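PDB 4EV0: cyclic AMP receptor protein from Thermus thermophilus, which activates transcription from six promoters as a homodimer, in a cAMP-dependent manner, by binding DNA through a winged helix-turn-helix domain. Local coordinates for residues L136-F139 and E140-R143; T175-E178 and T179-V183. All coordinates share one frame; numbering follows the deposited sequence.

Both contacts sit at the first turn of a helix and lie within one region of the chain, their centres about 10 Å apart. Contact 1 is a surface contact where the linker from helix 114-135 enters helix 139-154; contact 2, partly buried, opens helix 177-189 of the helix-turn-helix motif. Each has a serine at the N-cap, but Ser138 of contact 1 donates to a carboxylate and weakly accepts from a backbone N-H, whereas Ser176 of contact 2 pairs with a threonine hydroxyl. The two helices pack together: Phe139 CD1 lies 3.8 Å from Arg182 NH2, and Val183 rests against Ala142 and Arg143. Both contacts also touch the second subunit.

Contact 1. Residues L136-F139 and E140-R143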
loop_
_atom_site.group_PDB
_atom_site.type_symbol
_atom_site.label_atom_id
_atom_site.label_comp_id
_atom_site.label_asym_id
_atom_site.label_seq_id
_atom_site.Cartn_x
_atom_site.Cartn_y
_atom_site.Cartn_z
ATOM N N LEU B 136 -2.553 -5.907 -5.312
ATOM C CA LEU B 136 -1.932 -6.735 -6.355
ATOM C C LEU B 136 -1.983 -8.257 -6.111
ATOM O O LEU B 136 -1.808 -8.731 -4.984
ATOM C CB LEU B 136 -0.494 -6.260 -6.598
ATOM C CG LEU B 136 0.394 -6.956 -7.628
ATOM C CD1 LEU B 136 1.253 -5.928 -8.335
ATOM C CD2 LEU B 136 1.278 -7.987 -6.948
ATOM N N LEU B 137 -2.224 -9.005 -7.189
ATOM C CA LEU B 137 -2.306 -10.468 -7.164
ATOM C C LEU B 137 -1.949 -11.027 -8.543
ATOM O O LEU B 137 -2.358 -10.460 -9.562
ATOM C CB LEU B 137 -3.723 -10.913 -6.782
ATOM C CG LEU B 137 -4.090 -12.408 -6.822
ATOM C CD1 LEU B 137 -3.373 -13.219 -5.733
ATOM C CD2 LEU B 137 -5.605 -12.596 -6.730
ATOM N N SER B 138 -1.197 -12.130 -8.574
ATOM C CA SER B 138 -0.776 -12.757 -9.834
ATOM C C SER B 138 -1.969 -13.235 -10.657
ATOM O O SER B 138 -3.026 -13.559 -10.103
ATOM C CB SER B 138 0.165 -13.935 -9.573
ATOM O OG SER B 138 -0.487 -14.988 -8.883
ATOM N N PHE B 139 -1.805 -13.277 -11.977
ATOM C CA PHE B 139 -2.870 -13.754 -12.844
ATOM C C PHE B 139 -3.247 -15.178 -12.477
ATOM O O PHE B 139 -4.426 -15.527 -12.408
ATOM C CB PHE B 139 -2.459 -13.709 -14.313
ATOM C CG PHE B 139 -3.448 -14.381 -15.229
ATOM C CD1 PHE B 139 -4.524 -13.677 -15.741
ATOM C CD2 PHE B 139 -3.308 -15.724 -15.567
ATOM C CE1 PHE B 139 -5.435 -14.294 -16.579
ATOM C CE2 PHE B 139 -4.221 -16.351 -16.403
ATOM C CZ PHE B 139 -5.278 -15.635 -16.910
ATOM N N GLU B 140 -2.230 -15.995 -12.251
ATOM C CA GLU B 140 -2.420 -17.404 -11.962
ATOM C C GLU B 140 -3.345 -17.666 -10.765
ATOM O O GLU B 140 -4.284 -18.465 -10.856
ATOM C CB GLU B 140 -1.059 -18.053 -11.726
ATOM C CG GLU B 140 -1.119 -19.465 -11.172
ATOM C CD GLU B 140 0.209 -19.908 -10.553
ATOM O OE1 GLU B 140 0.984 -19.029 -10.087
ATOM O OE2 GLU B 140 0.473 -21.137 -10.532
ATOM N N GLU B 141 -3.067 -17.002 -9.645
ATOM C CA GLU B 141 -3.881 -17.151 -8.447
ATOM C C GLU B 141 -5.275 -16.515 -8.629
ATOM O O GLU B 141 -6.287 -17.041 -8.131
ATOM C CB GLU B 141 -3.184 -16.527 -7.253
ATOM C CG GLU B 141 -1.895 -17.197 -6.859
ATOM C CD GLU B 141 -1.030 -16.304 -5.982
ATOM O OE1 GLU B 141 -0.829 -16.659 -4.801
ATOM O OE2 GLU B 141 -0.570 -15.247 -6.476
ATOM N N ALA B 142 -5.319 -15.399 -9.351
ATOM C CA ALA B 142 -6.591 -14.805 -9.730
ATOM C C ALA B 142 -7.454 -15.850 -10.463
ATOM O O ALA B 142 -8.635 -15.985 -10.188
ATOM C CB ALA B 142 -6.369 -13.541 -10.584
ATOM N N ARG B 143 -6.833 -16.615 -11.353
ATOM C CA ARG B 143 -7.523 -17.638 -12.132
ATOM C C ARG B 143 -8.175 -18.706 -11.239
ATOM O O ARG B 143 -9.367 -18.978 -11.359
ATOM C CB ARG B 143 -6.538 -18.265 -13.119
ATOM C CG ARG B 143 -7.137 -19.279 -14.045
ATOM C CD ARG B 143 -6.254 -19.456 -15.281
ATOM N NE ARG B 143 -6.673 -20.613 -16.067
ATOM C CZ ARG B 143 -6.234 -21.847 -15.846
ATOM N NH1 ARG B 143 -5.349 -22.069 -14.874
ATOM N NH2 ARG B 143 -6.670 -22.855 -16.599
#
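Ser138 O accepts from Ala142 N at 3.0 Å and Phe139 O from Arg143 N at 2.8 Å, so the extended backbone of Leu137 and Ser138 gives way at Phe139 to the first turn of helix 139-154. Ser138 is the N-cap. Its OG stands between its own backbone N and carbonyl carbon (chi1 65°), a setting that turns it back over the start of the helix, where it takes a weak hydrogen bond from Glu141 N at 3.4 Å. The same hydroxyl donates to the carboxylate of Glu141; the modelled separation from OG to OE2 is very short, and its exact value is doubtful. Glu141 comes back to the cap because its CG lies beside its backbone N (chi1 -65°), with the chain extended beyond. Leu137 flanks this arrangement: its CD1 packs 3.6 Å from Glu141 CB, while CD2 makes an apolar contact with Ala142 CB at 4.0 Å. On another side of the helix the Phe139 ring crosses the extended Arg143 side chain obliquely and touches its aliphatic part, CE2 to CD 3.9 Å; the guanidinium, though its plane is within 15° of the ring's, lies farther along the chain. The charged end of Arg143 goes elsewhere, to a salt bridge with Glu190 and a hydrogen bond to Ala216 O, while the ring also packs on Ala186 of helix 177-189. Glu141 packs on Arg145 of the second subunit. This is the junction between the long helix 114-135 and the DNA-binding part of the chain. The carboxylate of Glu141 sits at the N-terminal end of the helix, where the helix dipole would probably favour its negative charge, and the Ser138 hydroxyl works both ways, as donor to that carboxylate and as weak acceptor from Glu141 N.

Contact 2. Residues T175-E178 and T179-V183; sequences TSRE and TVSRV
Ser176 and Thr179 join hydroxyls at the start of helix 177-189, OG to OG1 3.0 Å, a hydrogen bond in which either may be the donor. Ser176 is the N-cap, and its carbonyl oxygen is gripped twice: Val180 N reaches it at 3.2 Å with an N-H...O angle of 159°, and Thr175 OG1 at 3.0 Å from the opposite face of the carbonyl plane. The Thr175 hydroxyl gets there because OG1 sits between its backbone N and carbonyl carbon (chi1 77°), which also places it 3.2 Å from Val180 CG2. With an alanine in place of Thr175, Ser176 O would probably be left with Val180 N alone of these two donors, and a gap is likely to open beside the Val180 methyl. Helix 177-189 is the second helix of the predicted helix-turn-helix, the recognition helix in this family; the buried Val180 packs on His166 and Ala170 of helix 166-173 and on Val146 of helix 139-154. The next two carbonyls along the turn are taken as well: Arg177 O accepts from Ser181 N, and Glu178 O from Arg182 N, both at 3.0 Å. Arg177 bends back at chi2 and chi3, bringing NH1 to Ser181 OG, near the guanidinium plane, for a weak bond of 3.4 Å. That hydroxyl has its stronger partner in His166 ND1. Outside this chain, Ser176 packs on Leu58 of the second subunit.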
loop_
_atom_site.group_PDB
_atom_site.type_symbol
_atom_site.label_atom_id
_atom_site.label_comp_id
_atom_site.label_asym_id
_atom_site.label_seq_id
_atom_site.Cartn_x
_atom_site.Cartn_y
_atom_site.Cartn_z
ATOM N N THR B 175 -11.533 -10.193 -6.065
ATOM C CA THR B 175 -10.614 -9.628 -7.041
ATOM C C THR B 175 -11.313 -8.430 -7.637
ATOM O O THR B 175 -12.469 -8.151 -7.286
ATOM C CB THR B 175 -10.332 -10.610 -8.186
ATOM O OG1 THR B 175 -11.456 -10.625 -9.077
ATOM C CG2 THR B 175 -10.073 -12.034 -7.651
ATOM N N SER B 176 -10.635 -7.728 -8.541
ATOM C CA SER B 176 -11.251 -6.592 -9.219
ATOM C C SER B 176 -12.156 -7.071 -10.352
ATOM O O SER B 176 -12.029 -8.212 -10.824
ATOM C CB SER B 176 -10.190 -5.650 -9.781
ATOM O OG SER B 176 -9.629 -6.169 -10.968
ATOM N N ARG B 177 -13.071 -6.201 -10.777
ATOM C CA ARG B 177 -13.926 -6.474 -11.927
ATOM C C ARG B 177 -13.062 -6.728 -13.176
ATOM O O ARG B 177 -13.323 -7.666 -13.945
ATOM C CB ARG B 177 -14.918 -5.311 -12.143
ATOM C CG ARG B 177 -16.136 -5.603 -13.058
ATOM C CD ARG B 177 -15.830 -5.330 -14.531
ATOM N NE ARG B 177 -14.958 -4.164 -14.697
ATOM C CZ ARG B 177 -14.137 -3.978 -15.735
ATOM N NH1 ARG B 177 -14.082 -4.878 -16.717
ATOM N NH2 ARG B 177 -13.377 -2.889 -15.796
ATOM N N GLU B 178 -12.018 -5.918 -13.348
ATOM C CA GLU B 178 -11.145 -6.034 -14.511
ATOM C C GLU B 178 -10.446 -7.388 -14.609
ATOM O O GLU B 178 -10.344 -7.958 -15.694
ATOM C CB GLU B 178 -10.103 -4.917 -14.553
ATOM C CG GLU B 178 -9.229 -4.983 -15.806
ATOM C CD GLU B 178 -8.039 -4.038 -15.755
ATOM O OE1 GLU B 178 -7.845 -3.373 -14.711
ATOM O OE2 GLU B 178 -7.297 -3.969 -16.762
ATOM N N THR B 179 -9.953 -7.906 -13.490
ATOM C CA THR B 179 -9.254 -9.190 -13.548
ATOM C C THR B 179 -10.233 -10.354 -13.730
ATOM O O THR B 179 -9.887 -11.362 -14.351
ATOM C CB THR B 179 -8.282 -9.432 -12.354
ATOM O OG1 THR B 179 -8.922 -9.103 -11.117
ATOM C CG2 THR B 179 -7.015 -8.589 -12.513
ATOM N N VAL B 180 -11.454 -10.206 -13.209
ATOM C CA VAL B 180 -12.505 -11.186 -13.450
ATOM C C VAL B 180 -12.802 -11.292 -14.944
ATOM O O VAL B 180 -12.957 -12.406 -15.476
ATOM C CB VAL B 180 -13.812 -10.899 -12.642
ATOM C CG1 VAL B 180 -15.032 -11.544 -13.319
ATOM C CG2 VAL B 180 -13.680 -11.408 -11.204
ATOM N N SER B 181 -12.846 -10.147 -15.625
ATOM C CA SER B 181 -13.085 -10.167 -17.066
ATOM C C SER B 181 -11.897 -10.799 -17.771
ATOM O O SER B 181 -12.067 -11.599 -18.686
ATOM C CB SER B 181 -13.374 -8.770 -17.629
ATOM O OG SER B 181 -14.540 -8.221 -17.046
ATOM N N ARG B 182 -10.696 -10.444 -17.332
ATOM C CA ARG B 182 -9.483 -11.033 -17.887
ATOM C C ARG B 182 -9.488 -12.552 -17.729
ATOM O O ARG B 182 -9.197 -13.283 -18.670
ATOM C CB ARG B 182 -8.242 -10.445 -17.217
ATOM C CG ARG B 182 -7.966 -8.987 -17.557
ATOM C CD ARG B 182 -6.681 -8.500 -16.865
ATOM N NE ARG B 182 -5.517 -9.318 -17.222
ATOM C CZ ARG B 182 -4.412 -9.420 -16.484
ATOM N NH1 ARG B 182 -4.323 -8.759 -15.332
ATOM N NH2 ARG B 182 -3.401 -10.188 -16.891
ATOM N N VAL B 183 -9.823 -13.012 -16.529
ATOM C CA VAL B 183 -9.880 -14.441 -16.247
ATOM C C VAL B 183 -10.976 -15.155 -17.032
ATOM O O VAL B 183 -10.751 -16.230 -17.592
ATOM C CB VAL B 183 -10.084 -14.719 -14.742
ATOM C CG1 VAL B 183 -10.420 -16.200 -14.511
ATOM C CG2 VAL B 183 -8.843 -14.313 -13.961
#